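Local atomic coordinates of GH18 chiitnase (Pseudoalteromonas aurantia, PDB entry 6K7Z), a protein that probably hydrolyses internal glycosidic bonds of chitin, as a family 18 glycoside hydrolase of the endochitinase type. Residues F30-V42 with S88-L100. Sequence-based numbering, arbitrary orientation.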
ATOM      1  N   PHE A  30       5.669  -3.398   9.191  1.00 14.45           N
ATOM      2  CA  PHE A  30       4.583  -2.445   9.384  1.00 11.81           C
ATOM      3  C   PHE A  30       4.798  -1.606  10.637  1.00 13.00           C
ATOM      4  O   PHE A  30       5.566  -1.954  11.540  1.00 12.66           O
ATOM      5  CB  PHE A  30       3.227  -3.146   9.555  1.00 11.77           C
ATOM      6  CG  PHE A  30       2.702  -3.808   8.321  1.00 12.28           C
ATOM      7  CD1 PHE A  30       2.135  -3.058   7.308  1.00 13.18           C
ATOM      8  CD2 PHE A  30       2.732  -5.188   8.196  1.00 14.29           C
ATOM      9  CE1 PHE A  30       1.628  -3.681   6.160  1.00 11.25           C
ATOM     10  CE2 PHE A  30       2.237  -5.812   7.061  1.00 13.40           C
ATOM     11  CZ  PHE A  30       1.680  -5.057   6.047  1.00 12.38           C
ATOM     12  N   LEU A  31       4.051  -0.522  10.702  1.00 13.17           N
ATOM     13  CA  LEU A  31       3.805   0.209  11.935  1.00 12.59           C
ATOM     14  C   LEU A  31       2.328   0.032  12.246  1.00 15.03           C
ATOM     15  O   LEU A  31       1.494   0.157  11.342  1.00 14.82           O
ATOM     16  CB  LEU A  31       4.167   1.683  11.758  1.00 13.16           C
ATOM     17  CG  LEU A  31       4.070   2.629  12.951  1.00 16.68           C
ATOM     18  CD1 LEU A  31       5.119   2.286  13.992  1.00 18.69           C
ATOM     19  CD2 LEU A  31       4.227   4.063  12.464  1.00 15.30           C
ATOM     20  N   SER A  32       1.991  -0.305  13.491  1.00 14.46           N
ATOM     21  CA  SER A  32       0.585  -0.563  13.796  1.00 16.18           C
ATOM     22  C   SER A  32       0.309  -0.307  15.273  1.00 17.53           C
ATOM     23  O   SER A  32       1.209  -0.009  16.054  1.00 16.70           O
ATOM     24  CB  SER A  32       0.174  -1.993  13.389  1.00 17.28           C
ATOM     25  OG  SER A  32       0.862  -2.984  14.131  1.00 17.39           O
ATOM     26  N   SER A  33      -0.966  -0.410  15.643  1.00 19.27           N
ATOM     27  CA  SER A  33      -1.358  -0.188  17.030  1.00 21.78           C
ATOM     28  C   SER A  33      -0.845  -1.309  17.926  1.00 20.36           C
ATOM     29  O   SER A  33      -0.849  -2.481  17.542  1.00 23.26           O
ATOM     30  CB  SER A  33      -2.880  -0.113  17.143  1.00 20.20           C
ATOM     31  OG  SER A  33      -3.389   1.080  16.570  1.00 23.07           O
ATOM     32  N   SER A  34      -0.421  -0.951  19.133  1.00 25.04           N
ATOM     33  CA  SER A  34      -0.186  -1.973  20.145  1.00 28.80           C
ATOM     34  C   SER A  34      -1.522  -2.505  20.646  1.00 26.39           C
ATOM     35  O   SER A  34      -2.539  -1.808  20.610  1.00 25.18           O
ATOM     36  CB  SER A  34       0.620  -1.416  21.320  1.00 28.52           C
ATOM     37  OG  SER A  34      -0.192  -0.643  22.180  1.00 30.46           O
ATOM     38  N   SER A  35      -1.509  -3.717  21.152  1.00 28.34           N
ATOM     39  CA  SER A  35      -2.692  -4.367  21.703  1.00 32.59           C
ATOM     40  C   SER A  35      -3.163  -3.609  22.925  1.00 35.06           C
ATOM     41  O   SER A  35      -4.330  -3.586  23.219  1.00 35.49           O
ATOM     42  CB  SER A  35      -2.370  -5.782  22.168  1.00 31.58           C
ATOM     43  OG  SER A  35      -1.226  -5.750  22.976  1.00 35.32           O
ATOM     44  N   ASN A  36      -2.192  -3.046  23.620  1.00 31.83           N
ATOM     45  CA  ASN A  36      -2.315  -2.273  24.829  1.00 36.41           C
ATOM     46  C   ASN A  36      -3.158  -1.000  24.708  1.00 33.60           C
ATOM     47  O   ASN A  36      -4.240  -0.941  25.238  1.00 38.54           O
ATOM     48  CB  ASN A  36      -0.899  -1.843  25.316  1.00 38.14           C
ATOM     49  CG  ASN A  36      -0.896  -1.009  26.620  1.00 45.92           C
ATOM     50  OD1 ASN A  36       0.141  -0.538  27.074  1.00 52.11           O
ATOM     51  ND2 ASN A  36      -2.042  -0.857  27.236  1.00 46.02           N
ATOM     52  N   ASN A  37      -2.613  -0.034  24.010  1.00 31.98           N
ATOM     53  CA  ASN A  37      -3.139   1.294  23.757  1.00 30.24           C
ATOM     54  C   ASN A  37      -3.035   1.572  22.279  1.00 27.48           C
ATOM     55  O   ASN A  37      -1.978   1.686  21.779  1.00 28.74           O
ATOM     56  CB  ASN A  37      -2.268   2.294  24.461  1.00 28.77           C
ATOM     57  CG  ASN A  37      -2.607   3.723  24.108  1.00 29.11           C
ATOM     58  OD1 ASN A  37      -3.504   3.990  23.382  1.00 28.56           O
ATOM     59  ND2 ASN A  37      -1.857   4.637  24.651  1.00 32.42           N
ATOM     60  N   PRO A  38      -4.140   1.688  21.599  1.00 27.02           N
ATOM     61  CA  PRO A  38      -4.136   1.816  20.131  1.00 23.52           C
ATOM     62  C   PRO A  38      -3.375   3.027  19.634  1.00 22.10           C
ATOM     63  O   PRO A  38      -2.941   3.036  18.477  1.00 19.27           O
ATOM     64  CB  PRO A  38      -5.627   1.925  19.774  1.00 24.98           C
ATOM     65  CG  PRO A  38      -6.380   1.570  21.022  1.00 29.01           C
ATOM     66  CD  PRO A  38      -5.485   1.849  22.174  1.00 25.16           C
ATOM     67  N   PHE A  39      -3.217   4.066  20.455  1.00 22.46           N
ATOM     68  CA  PHE A  39      -2.503   5.250  20.002  1.00 22.82           C
ATOM     69  C   PHE A  39      -0.998   5.125  20.156  1.00 21.12           C
ATOM     70  O   PHE A  39      -0.275   5.983  19.644  1.00 23.21           O
ATOM     71  CB  PHE A  39      -3.008   6.489  20.736  1.00 22.42           C
ATOM     72  CG  PHE A  39      -4.387   6.895  20.326  1.00 19.84           C
ATOM     73  CD1 PHE A  39      -4.577   7.721  19.228  1.00 23.75           C
ATOM     74  CD2 PHE A  39      -5.497   6.425  21.009  1.00 22.72           C
ATOM     75  CE1 PHE A  39      -5.859   8.087  18.827  1.00 19.67           C
ATOM     76  CE2 PHE A  39      -6.786   6.790  20.616  1.00 22.10           C
ATOM     77  CZ  PHE A  39      -6.964   7.620  19.524  1.00 17.86           C
ATOM     78  N   ASN A  40      -0.515   4.084  20.831  1.00 19.97           N
ATOM     79  CA  ASN A  40       0.906   3.756  20.852  1.00 22.72           C
ATOM     80  C   ASN A  40       1.198   2.865  19.649  1.00 19.15           C
ATOM     81  O   ASN A  40       0.700   1.736  19.572  1.00 20.55           O
ATOM     82  CB  ASN A  40       1.292   3.051  22.150  1.00 25.59           C
ATOM     83  CG  ASN A  40       1.153   3.945  23.365  1.00 29.90           C
ATOM     84  OD1 ASN A  40       1.094   5.171  23.246  1.00 30.50           O
ATOM     85  ND2 ASN A  40       1.095   3.333  24.547  1.00 32.24           N
ATOM     86  N   LEU A  41       2.002   3.365  18.718  1.00 18.94           N
ATOM     87  CA  LEU A  41       2.283   2.660  17.470  1.00 19.17           C
ATOM     88  C   LEU A  41       3.589   1.880  17.598  1.00 20.62           C
ATOM     89  O   LEU A  41       4.597   2.425  18.063  1.00 18.92           O
ATOM     90  CB  LEU A  41       2.359   3.647  16.303  1.00 17.14           C
ATOM     91  CG  LEU A  41       1.148   4.582  16.188  1.00 18.55           C
ATOM     92  CD1 LEU A  41       1.203   5.421  14.912  1.00 20.83           C
ATOM     93  CD2 LEU A  41      -0.148   3.796  16.269  1.00 19.23           C
ATOM     94  N   VAL A  42       3.574   0.609  17.184  1.00 17.73           N
ATOM     95  CA  VAL A  42       4.745  -0.253  17.321  1.00 19.12           C
ATOM     96  C   VAL A  42       5.119  -0.831  15.964  1.00 17.64           C
ATOM     97  O   VAL A  42       4.259  -1.095  15.116  1.00 16.70           O
ATOM     98  CB  VAL A  42       4.524  -1.395  18.339  1.00 20.80           C
ATOM     99  CG1 VAL A  42       4.293  -0.832  19.746  1.00 20.29           C
ATOM    100  CG2 VAL A  42       3.362  -2.273  17.906  1.00 22.76           C
ATOM    101  N   SER A  88     -11.032   2.838  18.183  1.00 17.48           N
ATOM    102  CA  SER A  88     -10.513   3.844  19.105  1.00 20.29           C
ATOM    103  C   SER A  88      -9.821   4.974  18.359  1.00 21.08           C
ATOM    104  O   SER A  88     -10.020   6.153  18.677  1.00 20.91           O
ATOM    105  CB  SER A  88      -9.550   3.197  20.095  1.00 22.86           C
ATOM    106  OG  SER A  88     -10.208   2.207  20.865  1.00 25.08           O
ATOM    107  N   LEU A  89      -8.991   4.631  17.369  1.00 16.90           N
ATOM    108  CA  LEU A  89      -8.269   5.651  16.625  1.00 14.88           C
ATOM    109  C   LEU A  89      -9.217   6.590  15.910  1.00 16.81           C
ATOM    110  O   LEU A  89      -8.901   7.773  15.738  1.00 19.88           O
ATOM    111  CB  LEU A  89      -7.334   5.001  15.608  1.00 15.23           C
ATOM    112  CG  LEU A  89      -6.197   4.173  16.189  1.00 18.40           C
ATOM    113  CD1 LEU A  89      -5.518   3.434  15.060  1.00 16.15           C
ATOM    114  CD2 LEU A  89      -5.198   5.059  16.918  1.00 16.57           C
ATOM    115  N   SER A  90     -10.374   6.081  15.483  1.00 14.63           N
ATOM    116  CA  SER A  90     -11.314   6.887  14.720  1.00 16.67           C
ATOM    117  C   SER A  90     -11.871   8.036  15.538  1.00 17.30           C
ATOM    118  O   SER A  90     -12.400   8.987  14.956  1.00 17.59           O
ATOM    119  CB  SER A  90     -12.468   6.026  14.211  1.00 16.33           C
ATOM    120  OG  SER A  90     -13.333   5.667  15.284  1.00 16.85           O
ATOM    121  N   GLU A  91     -11.773   7.959  16.867  1.00 18.97           N
ATOM    122  CA  GLU A  91     -12.247   9.026  17.739  1.00 23.64           C
ATOM    123  C   GLU A  91     -11.233  10.150  17.911  1.00 22.46           C
ATOM    124  O   GLU A  91     -11.583  11.188  18.487  1.00 20.86           O
ATOM    125  CB  GLU A  91     -12.632   8.444  19.105  1.00 22.38           C
ATOM    126  CG  GLU A  91     -13.722   7.372  18.987  1.00 27.85           C
ATOM    127  CD  GLU A  91     -13.949   6.593  20.271  1.00 34.37           C
ATOM    128  OE1 GLU A  91     -13.091   6.660  21.176  1.00 32.25           O
ATOM    129  OE2 GLU A  91     -14.993   5.912  20.365  1.00 41.91           O
ATOM    130  N   ASP A  92     -10.003   9.985  17.410  1.00 19.70           N
ATOM    131  CA  ASP A  92      -9.024  11.069  17.437  1.00 19.32           C
ATOM    132  C   ASP A  92      -8.009  10.911  16.306  1.00 18.98           C
ATOM    133  O   ASP A  92      -6.840  10.581  16.543  1.00 18.00           O
ATOM    134  CB  ASP A  92      -8.333  11.129  18.805  1.00 19.08           C
ATOM    135  CG  ASP A  92      -7.597  12.441  19.042  1.00 22.22           C
ATOM    136  OD1 ASP A  92      -7.316  13.168  18.068  1.00 21.00           O
ATOM    137  OD2 ASP A  92      -7.297  12.744  20.215  1.00 17.99           O
ATOM    138  N   THR A  93      -8.447  11.155  15.066  1.00 18.74           N
ATOM    139  CA  THR A  93      -7.552  11.001  13.922  1.00 17.91           C
ATOM    140  C   THR A  93      -6.430  12.026  13.931  1.00 17.39           C
ATOM    141  O   THR A  93      -5.362  11.769  13.371  1.00 17.13           O
ATOM    142  CB  THR A  93      -8.332  11.107  12.607  1.00 17.43           C
ATOM    143  OG1 THR A  93      -8.934  12.410  12.510  1.00 20.41           O
ATOM    144  CG2 THR A  93      -9.405  10.042  12.556  1.00 14.72           C
ATOM    145  N   ALA A  94      -6.643  13.196  14.541  1.00 17.60           N
ATOM    146  CA  ALA A  94      -5.581  14.194  14.539  1.00 18.67           C
ATOM    147  C   ALA A  94      -4.395  13.713  15.360  1.00 18.91           C
ATOM    148  O   ALA A  94      -3.240  13.934  14.985  1.00 18.54           O
ATOM    149  CB  ALA A  94      -6.108  15.531  15.059  1.00 18.41           C
ATOM    150  N   LYS A  95      -4.669  13.033  16.474  1.00 18.70           N
ATOM    151  CA  LYS A  95      -3.604  12.490  17.300  1.00 18.40           C
ATOM    152  C   LYS A  95      -2.858  11.389  16.566  1.00 19.66           C
ATOM    153  O   LYS A  95      -1.621  11.341  16.598  1.00 18.60           O
ATOM    154  CB  LYS A  95      -4.184  11.970  18.617  1.00 21.10           C
ATOM    155  CG  LYS A  95      -3.148  11.460  19.594  1.00 22.65           C
ATOM    156  CD  LYS A  95      -3.757  11.205  20.978  1.00 25.91           C
ATOM    157  CE  LYS A  95      -2.658  10.916  22.003  1.00 33.30           C
ATOM    158  NZ  LYS A  95      -3.170  10.478  23.340  1.00 39.08           N
ATOM    159  N   LEU A  96      -3.596  10.497  15.902  1.00 16.13           N
ATOM    160  CA  LEU A  96      -2.970   9.469  15.080  1.00 15.84           C
ATOM    161  C   LEU A  96      -2.123  10.100  13.982  1.00 16.12           C
ATOM    162  O   LEU A  96      -0.958   9.726  13.782  1.00 16.10           O
ATOM    163  CB  LEU A  96      -4.049   8.558  14.487  1.00 16.20           C
ATOM    164  CG  LEU A  96      -3.566   7.476  13.518  1.00 12.72           C
ATOM    165  CD1 LEU A  96      -2.606   6.528  14.216  1.00 16.74           C
ATOM    166  CD2 LEU A  96      -4.738   6.704  12.923  1.00 15.35           C
ATOM    167  N   ALA A  97      -2.686  11.091  13.281  1.00 14.24           N
ATOM    168  CA  ALA A  97      -1.944  11.754  12.212  1.00 17.45           C
ATOM    169  C   ALA A  97      -0.642  12.343  12.727  1.00 19.17           C
ATOM    170  O   ALA A  97       0.403  12.230  12.074  1.00 16.35           O
ATOM    171  CB  ALA A  97      -2.799  12.844  11.572  1.00 15.51           C
ATOM    172  N   ASP A  98      -0.681  12.972  13.907  1.00 18.81           N
ATOM    173  CA  ASP A  98       0.525  13.586  14.447  1.00 19.48           C
ATOM    174  C   ASP A  98       1.573  12.536  14.774  1.00 19.25           C
ATOM    175  O   ASP A  98       2.764  12.733  14.503  1.00 18.60           O
ATOM    176  CB  ASP A  98       0.195  14.405  15.694  1.00 22.45           C
ATOM    177  CG  ASP A  98       1.443  14.859  16.427  1.00 29.41           C
ATOM    178  OD1 ASP A  98       2.084  15.828  15.964  1.00 30.33           O
ATOM    179  OD2 ASP A  98       1.798  14.232  17.453  1.00 33.46           O
ATOM    180  N   SER A  99       1.150  11.410  15.352  1.00 17.96           N
ATOM    181  CA  SER A  99       2.092  10.324  15.619  1.00 19.37           C
ATOM    182  C   SER A  99       2.716   9.797  14.329  1.00 18.53           C
ATOM    183  O   SER A  99       3.929   9.558  14.263  1.00 18.13           O
ATOM    184  CB  SER A  99       1.388   9.199  16.371  1.00 21.96           C
ATOM    185  OG  SER A  99       0.870   9.665  17.606  1.00 22.66           O
ATOM    186  N   LEU A 100       1.899   9.590  13.294  1.00 17.95           N
ATOM    187  CA  LEU A 100       2.427   9.082  12.030  1.00 15.44           C
ATOM    188  C   LEU A 100       3.374  10.091  11.381  1.00 18.22           C
ATOM    189  O   LEU A 100       4.474   9.734  10.931  1.00 16.34           O
ATOM    190  CB  LEU A 100       1.278   8.739  11.080  1.00 15.06           C
ATOM    191  CG  LEU A 100       0.440   7.487  11.362  1.00 18.10           C
ATOM    192  CD1 LEU A 100      -0.741   7.436  10.411  1.00 15.62           C
ATOM    193  CD2 LEU A 100       1.264   6.222  11.218  1.00 18.02           C
TER
HETATM  194  O   HOH W   1      -1.206   8.374  18.455  1.00 29.39           O
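Phe39, at the turn between two antiparallel strands, pushes its ring into the corner between helix 83-89 and helix 93-106. Leu89 CD2 lies over one face in a CH-pi contact, 3.8 Å from the centroid of the Phe39 ring and 19° off its normal, the two side chains sliding past each other in opposite directions. In the ring plane, Phe39 CE1 comes 3.5 Å from Asp92 O at the edge, while the extended chain of Lys95 crosses the Phe39 side chain at about a right angle, its CD coming near Phe39 CD1. Its ammonium is distant enough that any cation-pi attraction is weak. With CG anti to its carbonyl carbon (chi1 -71°), Phe39 sends its ring out toward the helices, and its backbone N is held by Asn37 OD1 in an Asx turn. Replacing the ring with the methyl of an alanine is likely to leave Leu89 CD2 without the face it packs on and to open a gap beside Asp92 and Lys95. Leu89 CD2 also rests 3.4 Å from Pro38 O, a carbonyl that accepts from Ser33 OG in its own plane, on a lone pair. At the ring's edge, in its plane, one water donates to both Phe39 O (2.8 Å) and Ser99 OG (2.6 Å), bridging turn and helix. Toward the buried side of the contact, Leu41 CD1 meets Leu96 CD1 and Leu100 CD2, crossing both side chains at about a right angle; Leu100 CD2 also touches Leu31 CD2 at 3.9 Å. Leu96 and Leu100 continue onto Phe76 of strand 71-77. Thus a hairpin extending barrel strand 25-33 is packed against the helical layer outside the sheet, a local elaboration of the TIM barrel of family 18 chitinases.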